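Local coordinates for protein transaminase (Bacillus megaterium, PDB 5G0A) that probably transfers amino groups between amines and carbonyl compounds with S selectivity, using bound pyridoxal-5'-phosphate as cofactor, at residues B[137-142]-B[228-233]; B[263-268]-B[291-296]; B[362-367]-B[452-457]. All blocks are in the same frame, centred on the assembly; numbering follows the deposited sequence.

Contact 1 (B[137-142]-B[228-233]); sequences NRPLVV and PEQVAA
Leu-140 and Val-231 pair as parallel beta bridge partners where two adjacent strands, 140-144 and 231-236, enter the seven-stranded mixed sheet of a class-III aminotransferase, a member of the large PLP-dependent transferase fold. A beta bulge follows at once: Val-141 is matched with Ala-233, so the register slips by one residue. The backbone bonds bracket the slip, running from Leu-140 N to Gln-230 O (2.9 Å), from Ala-232 N to Leu-140 O and from Val-142 N to Ala-233 O. On the face of Leu-140 and Val-231, Leu-140 CB lies 4.1 Å from Val-231 CG2. Leu-140 CD1 also rests against the amide of Gln-230, 3.6 Å from NE2, while Gln-230 OE1 bonds to Ser-184 of the second subunit. Ahead of the strand, Arg-138 has CG anti to its own carbonyl carbon (chi1 -61°) and an extended chain to NE, which carries the guanidinium along Glu-229 to the next strand. NH1 also reaches Gly-263 O, so one nitrogen ties three chain segments together. A leucine at this position would probably leave the carbonyls of Val-231 and Gly-263 without this shared donor. A water bridges Arg-138 NE and Glu-229 O, and in the guanidinium plane, at its edge, NH1 donates to Val-231 O over 3.0 Å with an N-H...O angle of 160°.

Contact 2 (B[263-268]-B[291-296]); sequences GVLWIN and PDIITM. Unlike the reference sequence in segment 263-268: Asn-268 (reference Thr).
Asp-292 meets the strand beginning at Leu-265 with every atom of its side chain, a compact example of a carboxylate taking over a backbone acceptor's place at the start of a parallel strand pair. Its CB lies 3.5 Å from Trp-266 O, and CG packs 3.7 Å from Leu-265 CD2. The first torsion, with CG anti to the carbonyl carbon (chi1 -64°), sends the carboxylate back toward Leu-265. OD1 stays beside Leu-265 CD2, whereas OD2 accepts a hydrogen bond from Trp-266 N at 2.8 Å, on its anti side and nearly straight (168°). Arg-256 forms a salt bridge to the same OD2, which would probably favour the charged acid. Trp-266 O in turn accepts from Asp-292 N at 2.9 Å, closing a reciprocal pair. Beyond it, Asn-268 N bonds to Ile-293 O, and Ile-267 lies side by side with Ile-293. Pro-291 CB sits over one face of the indole, a CH-pi contact 4.0 Å from the centroid of the six-membered ring. Within the sheet, strand 265-269 runs between 231-236 and 293-296, with 308-313 following antiparallel; helix 251-262 packs against Trp-266, and helix 121-136 touches Leu-265 and Thr-295.

Contact 3 (B[362-367]-B[452-457]); sequences EYIRSK and GDIDKA. Unlike the reference sequence in segment 452-457: Gly-452 (reference Glu).
Tyr-363 and Lys-367, one turn apart on helix 353-374, converge on a single oxygen of Asp-455 across the groove to helix 451-468. The tyrosine has CG anti to the backbone N (chi1 -173°), which swings its ring across to the second helix; there OH donates to Asp-455 OD1 over 2.6 Å, using the syn lone pair, with the ring and carboxylate planes 42° apart. Lys-367 takes a folded path instead. Its CG lies above one face of the Tyr-363 ring, near the rim; beyond it, bends at chi2 and chi3 curl the chain and bring NZ to 3.1 Å from Asp-455 OD1. This salt bridge comes from above the carboxylate plane, so the two donors approach the oxygen from different directions and together probably restrict the turning of the carboxylate. Beneath the polar cluster, Ile-454 directs CG2 to the edge of the tyrosine ring, 3.7 Å from CE2, and 3.8 Å from Ile-364 CG1, which crosses it at about a right angle. Ile-364 continues inward to Trp-388, and Ile-454 to Phe-55. With segment axes 10.9 Å apart and inclined by 28°, this is plain helix-helix packing: an isoleucine core bordered by an interhelical salt bridge, joining two helices of the C-terminal part of the aminotransferase fold.

In the fold
The three contacts follow one another along the chain, each closing before the next opens. Contacts 1 and 2 belong to the same seven-stranded sheet and are joined directly, because strands 231-236 and 265-269 are neighbours in it; their centres lie 13 Å apart. Strand 265-269 ends at Asp-269, and Lys-298 follows shortly after strand 293-296; both line the PLP pocket, so contact 2 lies next to cofactor-binding positions. Contact 1 continues the sheet toward the neighbouring subunits. Contact 3 stands apart, on the opposite side of the chain's centre, with its centre 44 Å from that of contact 1 and 34 Å from that of contact 2; it packs helices, not strands.

Contact 1 (B[137-142]-B[228-233])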
# COMPACT_ATOMS: atom_id res chain seq x y z
N ASN B 137 -11.38 13.63 -6.39
CA ASN B 137 -10.53 12.73 -7.23
C ASN B 137 -9.08 12.72 -6.72
O ASN B 137 -8.12 12.83 -7.52
CB ASN B 137 -10.59 13.11 -8.72
CG ASN B 137 -10.07 12.01 -9.65
OD1 ASN B 137 -9.49 12.30 -10.72
ND2 ASN B 137 -10.30 10.76 -9.28
N ARG B 138 -8.91 12.60 -5.41
CA ARG B 138 -7.59 12.64 -4.75
C ARG B 138 -7.53 11.58 -3.66
O ARG B 138 -8.55 11.31 -3.02
CB ARG B 138 -7.34 13.99 -4.08
CG ARG B 138 -7.35 15.20 -5.02
CD ARG B 138 -7.19 16.44 -4.17
NE ARG B 138 -7.50 17.63 -4.96
CZ ARG B 138 -7.77 18.82 -4.40
NH1 ARG B 138 -7.77 18.95 -3.08
NH2 ARG B 138 -8.07 19.87 -5.19
N PRO B 139 -6.33 11.01 -3.42
CA PRO B 139 -6.24 9.86 -2.49
C PRO B 139 -5.97 10.17 -1.01
O PRO B 139 -6.42 9.42 -0.15
CB PRO B 139 -5.03 9.08 -3.03
CG PRO B 139 -4.15 10.15 -3.64
CD PRO B 139 -5.14 11.11 -4.29
N LEU B 140 -5.18 11.19 -0.70
CA LEU B 140 -4.68 11.33 0.65
C LEU B 140 -5.69 11.97 1.60
O LEU B 140 -6.38 12.92 1.25
CB LEU B 140 -3.37 12.11 0.67
CG LEU B 140 -2.16 11.47 -0.02
CD1 LEU B 140 -0.95 12.36 0.19
CD2 LEU B 140 -1.89 10.08 0.56
N VAL B 141 -5.78 11.41 2.80
CA VAL B 141 -6.57 12.06 3.84
C VAL B 141 -5.64 12.31 5.03
O VAL B 141 -4.80 11.46 5.40
CB VAL B 141 -7.79 11.19 4.28
CG1 VAL B 141 -8.47 11.81 5.50
CG2 VAL B 141 -8.79 11.02 3.11
N VAL B 142 -5.78 13.49 5.63
CA VAL B 142 -4.98 13.90 6.77
C VAL B 142 -5.82 13.74 8.03
O VAL B 142 -6.93 14.29 8.13
CB VAL B 142 -4.56 15.39 6.63
CG1 VAL B 142 -3.76 15.83 7.85
CG2 VAL B 142 -3.77 15.58 5.35
N PRO B 228 -0.87 19.55 -2.30
CA PRO B 228 -2.29 19.76 -2.00
C PRO B 228 -3.19 19.17 -3.08
O PRO B 228 -4.33 18.79 -2.77
CB PRO B 228 -2.42 21.30 -1.97
CG PRO B 228 -1.04 21.75 -1.59
CD PRO B 228 -0.17 20.85 -2.43
N GLU B 229 -2.67 19.02 -4.31
CA GLU B 229 -3.42 18.41 -5.40
C GLU B 229 -3.67 16.90 -5.22
O GLU B 229 -4.42 16.31 -5.97
CB GLU B 229 -2.77 18.72 -6.77
CG GLU B 229 -1.51 17.93 -7.15
CD GLU B 229 -0.26 18.26 -6.35
OE1 GLU B 229 -0.21 19.24 -5.59
OE2 GLU B 229 0.73 17.51 -6.50
N GLN B 230 -3.04 16.27 -4.24
CA GLN B 230 -3.43 14.87 -3.99
C GLN B 230 -4.02 14.64 -2.61
O GLN B 230 -4.19 13.49 -2.20
CB GLN B 230 -2.30 13.89 -4.30
CG GLN B 230 -1.16 13.89 -3.32
CD GLN B 230 -0.28 12.66 -3.51
OE1 GLN B 230 -0.65 11.71 -4.22
NE2 GLN B 230 0.88 12.66 -2.88
N VAL B 231 -4.33 15.73 -1.90
CA VAL B 231 -4.94 15.64 -0.57
C VAL B 231 -6.45 15.93 -0.70
O VAL B 231 -6.85 17.05 -0.99
CB VAL B 231 -4.28 16.57 0.48
CG1 VAL B 231 -5.01 16.48 1.83
CG2 VAL B 231 -2.80 16.20 0.68
N ALA B 232 -7.27 14.91 -0.49
CA ALA B 232 -8.74 15.07 -0.51
C ALA B 232 -9.30 15.91 0.63
O ALA B 232 -10.20 16.71 0.40
CB ALA B 232 -9.43 13.69 -0.51
N ALA B 233 -8.83 15.66 1.85
CA ALA B 233 -9.50 16.10 3.07
C ALA B 233 -8.60 16.03 4.28
O ALA B 233 -7.63 15.25 4.33
CB ALA B 233 -10.77 15.25 3.31
O HOH W 1 -6.81 17.55 -7.69

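Contact 2 (B[263-268]-B[291-296])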
# COMPACT_ATOMS: atom_id res chain seq x y z
N GLY B 263 -7.59 24.29 -0.78
CA GLY B 263 -8.52 23.65 -1.71
C GLY B 263 -8.74 22.19 -1.33
O GLY B 263 -8.86 21.33 -2.21
N VAL B 264 -8.83 21.95 -0.03
CA VAL B 264 -8.94 20.59 0.55
C VAL B 264 -10.25 20.57 1.35
O VAL B 264 -10.64 21.60 1.92
CB VAL B 264 -7.69 20.32 1.42
CG1 VAL B 264 -7.85 19.15 2.38
CG2 VAL B 264 -6.46 20.14 0.51
N LEU B 265 -10.94 19.43 1.35
CA LEU B 265 -12.15 19.31 2.16
C LEU B 265 -11.85 19.21 3.67
O LEU B 265 -10.78 18.76 4.08
CB LEU B 265 -12.98 18.10 1.70
CG LEU B 265 -13.52 18.10 0.27
CD1 LEU B 265 -14.21 16.76 -0.02
CD2 LEU B 265 -14.46 19.30 0.01
N TRP B 266 -12.82 19.64 4.48
CA TRP B 266 -12.80 19.42 5.91
C TRP B 266 -13.96 18.51 6.32
O TRP B 266 -15.14 18.86 6.15
CB TRP B 266 -12.81 20.76 6.71
CG TRP B 266 -12.95 20.58 8.19
CD1 TRP B 266 -12.35 19.61 8.96
CD2 TRP B 266 -13.73 21.38 9.09
NE1 TRP B 266 -12.73 19.75 10.28
CE2 TRP B 266 -13.57 20.83 10.38
CE3 TRP B 266 -14.55 22.52 8.93
CZ2 TRP B 266 -14.21 21.36 11.51
CZ3 TRP B 266 -15.18 23.04 10.07
CH2 TRP B 266 -15.01 22.46 11.33
N ILE B 267 -13.61 17.32 6.80
CA ILE B 267 -14.59 16.39 7.36
C ILE B 267 -14.50 16.55 8.87
O ILE B 267 -13.45 16.32 9.46
CB ILE B 267 -14.23 14.91 7.03
CG1 ILE B 267 -14.14 14.70 5.50
CG2 ILE B 267 -15.25 13.98 7.72
CD1 ILE B 267 -13.53 13.34 5.10
N ASN B 268 -15.61 16.94 9.51
CA ASN B 268 -15.61 16.82 10.96
C ASN B 268 -16.41 15.61 11.42
O ASN B 268 -17.55 15.42 11.00
CB ASN B 268 -16.09 18.08 11.71
CG ASN B 268 -15.80 17.99 13.18
OD1 ASN B 268 -14.64 17.80 13.60
ND2 ASN B 268 -16.86 18.07 14.00
N PRO B 291 -18.37 22.75 8.19
CA PRO B 291 -17.54 21.77 7.49
C PRO B 291 -18.08 21.45 6.10
O PRO B 291 -19.13 21.97 5.69
CB PRO B 291 -17.66 20.53 8.40
CG PRO B 291 -19.08 20.63 8.91
CD PRO B 291 -19.33 22.10 9.12
N ASP B 292 -17.36 20.58 5.37
CA ASP B 292 -17.82 20.10 4.07
C ASP B 292 -18.61 18.80 4.21
O ASP B 292 -19.49 18.50 3.41
CB ASP B 292 -16.61 19.85 3.15
CG ASP B 292 -15.86 21.14 2.84
OD1 ASP B 292 -16.39 21.95 2.05
OD2 ASP B 292 -14.77 21.35 3.40
N ILE B 293 -18.24 18.02 5.22
CA ILE B 293 -18.86 16.71 5.48
C ILE B 293 -18.84 16.49 6.99
O ILE B 293 -17.84 16.84 7.65
CB ILE B 293 -18.04 15.54 4.84
CG1 ILE B 293 -17.98 15.67 3.32
CG2 ILE B 293 -18.62 14.18 5.23
CD1 ILE B 293 -16.99 14.71 2.64
N ILE B 294 -19.93 15.95 7.54
CA ILE B 294 -19.87 15.37 8.90
C ILE B 294 -20.30 13.90 8.92
O ILE B 294 -21.06 13.45 8.06
CB ILE B 294 -20.66 16.14 9.99
CG1 ILE B 294 -22.19 16.03 9.78
CG2 ILE B 294 -20.10 17.59 10.13
CD1 ILE B 294 -22.99 16.69 10.92
N THR B 295 -19.78 13.20 9.92
CA THR B 295 -20.15 11.81 10.18
C THR B 295 -20.88 11.73 11.50
O THR B 295 -20.55 12.46 12.44
CB THR B 295 -18.91 10.89 10.18
OG1 THR B 295 -17.92 11.42 11.05
CG2 THR B 295 -18.33 10.78 8.77
N MET B 296 -21.86 10.83 11.57
CA MET B 296 -22.77 10.72 12.73
C MET B 296 -23.01 9.26 13.09
O MET B 296 -22.92 8.38 12.25
CB MET B 296 -24.13 11.37 12.41
CG MET B 296 -24.05 12.88 12.19
SD MET B 296 -25.52 13.53 11.38
CE MET B 296 -25.16 13.12 9.67

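Contact 3 (B[362-367]-B[452-457])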
# COMPACT_ATOMS: atom_id res chain seq x y z
N GLU B 362 -22.92 23.57 32.60
CA GLU B 362 -22.59 24.72 33.46
C GLU B 362 -22.65 24.28 34.92
O GLU B 362 -21.78 24.64 35.72
CB GLU B 362 -23.54 25.90 33.19
CG GLU B 362 -23.28 26.57 31.85
CD GLU B 362 -24.40 27.47 31.38
OE1 GLU B 362 -25.26 27.87 32.20
OE2 GLU B 362 -24.42 27.80 30.17
N TYR B 363 -23.64 23.47 35.26
CA TYR B 363 -23.72 22.90 36.61
C TYR B 363 -22.52 22.00 36.93
O TYR B 363 -21.88 22.16 37.98
CB TYR B 363 -25.04 22.15 36.82
CG TYR B 363 -25.22 21.68 38.25
CD1 TYR B 363 -25.52 22.60 39.27
CD2 TYR B 363 -25.08 20.34 38.59
CE1 TYR B 363 -25.68 22.18 40.58
CE2 TYR B 363 -25.24 19.91 39.90
CZ TYR B 363 -25.55 20.84 40.89
OH TYR B 363 -25.72 20.43 42.20
N ILE B 364 -22.21 21.07 36.02
CA ILE B 364 -21.05 20.20 36.18
C ILE B 364 -19.76 21.02 36.29
O ILE B 364 -18.87 20.66 37.05
CB ILE B 364 -20.95 19.18 35.00
CG1 ILE B 364 -21.99 18.06 35.16
CG2 ILE B 364 -19.55 18.58 34.90
CD1 ILE B 364 -22.35 17.35 33.86
N ARG B 365 -19.65 22.08 35.51
CA ARG B 365 -18.52 23.01 35.58
C ARG B 365 -18.34 23.53 37.02
O ARG B 365 -17.24 23.46 37.57
CB ARG B 365 -18.70 24.16 34.56
CG ARG B 365 -17.91 25.43 34.83
CD ARG B 365 -16.48 25.33 34.34
NE ARG B 365 -16.40 25.19 32.89
CZ ARG B 365 -15.26 25.16 32.20
NH1 ARG B 365 -14.10 25.29 32.83
NH2 ARG B 365 -15.29 25.02 30.88
N SER B 366 -19.42 24.00 37.63
CA SER B 366 -19.38 24.47 39.03
C SER B 366 -18.99 23.37 40.02
O SER B 366 -18.29 23.62 41.01
CB SER B 366 -20.71 25.12 39.44
OG SER B 366 -21.72 24.14 39.68
N LYS B 367 -19.45 22.14 39.77
CA LYS B 367 -19.11 21.01 40.63
C LYS B 367 -17.64 20.62 40.49
O LYS B 367 -16.98 20.31 41.49
CB LYS B 367 -20.02 19.80 40.35
CG LYS B 367 -21.52 20.05 40.52
CD LYS B 367 -21.95 20.16 41.97
CE LYS B 367 -21.68 18.87 42.73
NZ LYS B 367 -22.44 18.85 44.02
N GLY B 452 -29.61 15.63 40.87
CA GLY B 452 -29.36 14.62 41.92
C GLY B 452 -28.37 13.56 41.49
O GLY B 452 -27.53 13.14 42.28
N ASP B 453 -28.48 13.11 40.24
CA ASP B 453 -27.52 12.14 39.73
C ASP B 453 -26.13 12.76 39.47
O ASP B 453 -25.13 12.12 39.76
CB ASP B 453 -28.09 11.38 38.51
CG ASP B 453 -29.13 10.33 38.92
OD1 ASP B 453 -29.07 9.79 40.05
OD2 ASP B 453 -30.00 10.02 38.10
N ILE B 454 -26.07 13.98 38.94
CA ILE B 454 -24.78 14.69 38.87
C ILE B 454 -24.15 14.78 40.27
O ILE B 454 -22.97 14.46 40.45
CB ILE B 454 -24.91 16.09 38.22
CG1 ILE B 454 -25.24 15.96 36.73
CG2 ILE B 454 -23.62 16.90 38.43
CD1 ILE B 454 -25.74 17.25 36.11
N ASP B 455 -24.93 15.20 41.26
CA ASP B 455 -24.42 15.26 42.65
C ASP B 455 -23.89 13.92 43.15
O ASP B 455 -22.83 13.86 43.76
CB ASP B 455 -25.49 15.78 43.62
CG ASP B 455 -25.81 17.26 43.42
OD1 ASP B 455 -25.10 17.94 42.65
OD2 ASP B 455 -26.79 17.73 44.01
N LYS B 456 -24.63 12.85 42.88
CA LYS B 456 -24.22 11.50 43.27
C LYS B 456 -22.92 11.07 42.59
O LYS B 456 -22.05 10.47 43.21
CB LYS B 456 -25.36 10.50 42.99
CG LYS B 456 -25.01 9.04 43.28
CD LYS B 456 -26.25 8.16 43.26
CE LYS B 456 -25.89 6.68 43.10
NZ LYS B 456 -27.12 5.87 42.92
N ALA B 457 -22.79 11.39 41.30
CA ALA B 457 -21.60 11.03 40.56
C ALA B 457 -20.38 11.82 41.07
O ALA B 457 -19.30 11.25 41.27
CB ALA B 457 -21.81 11.25 39.07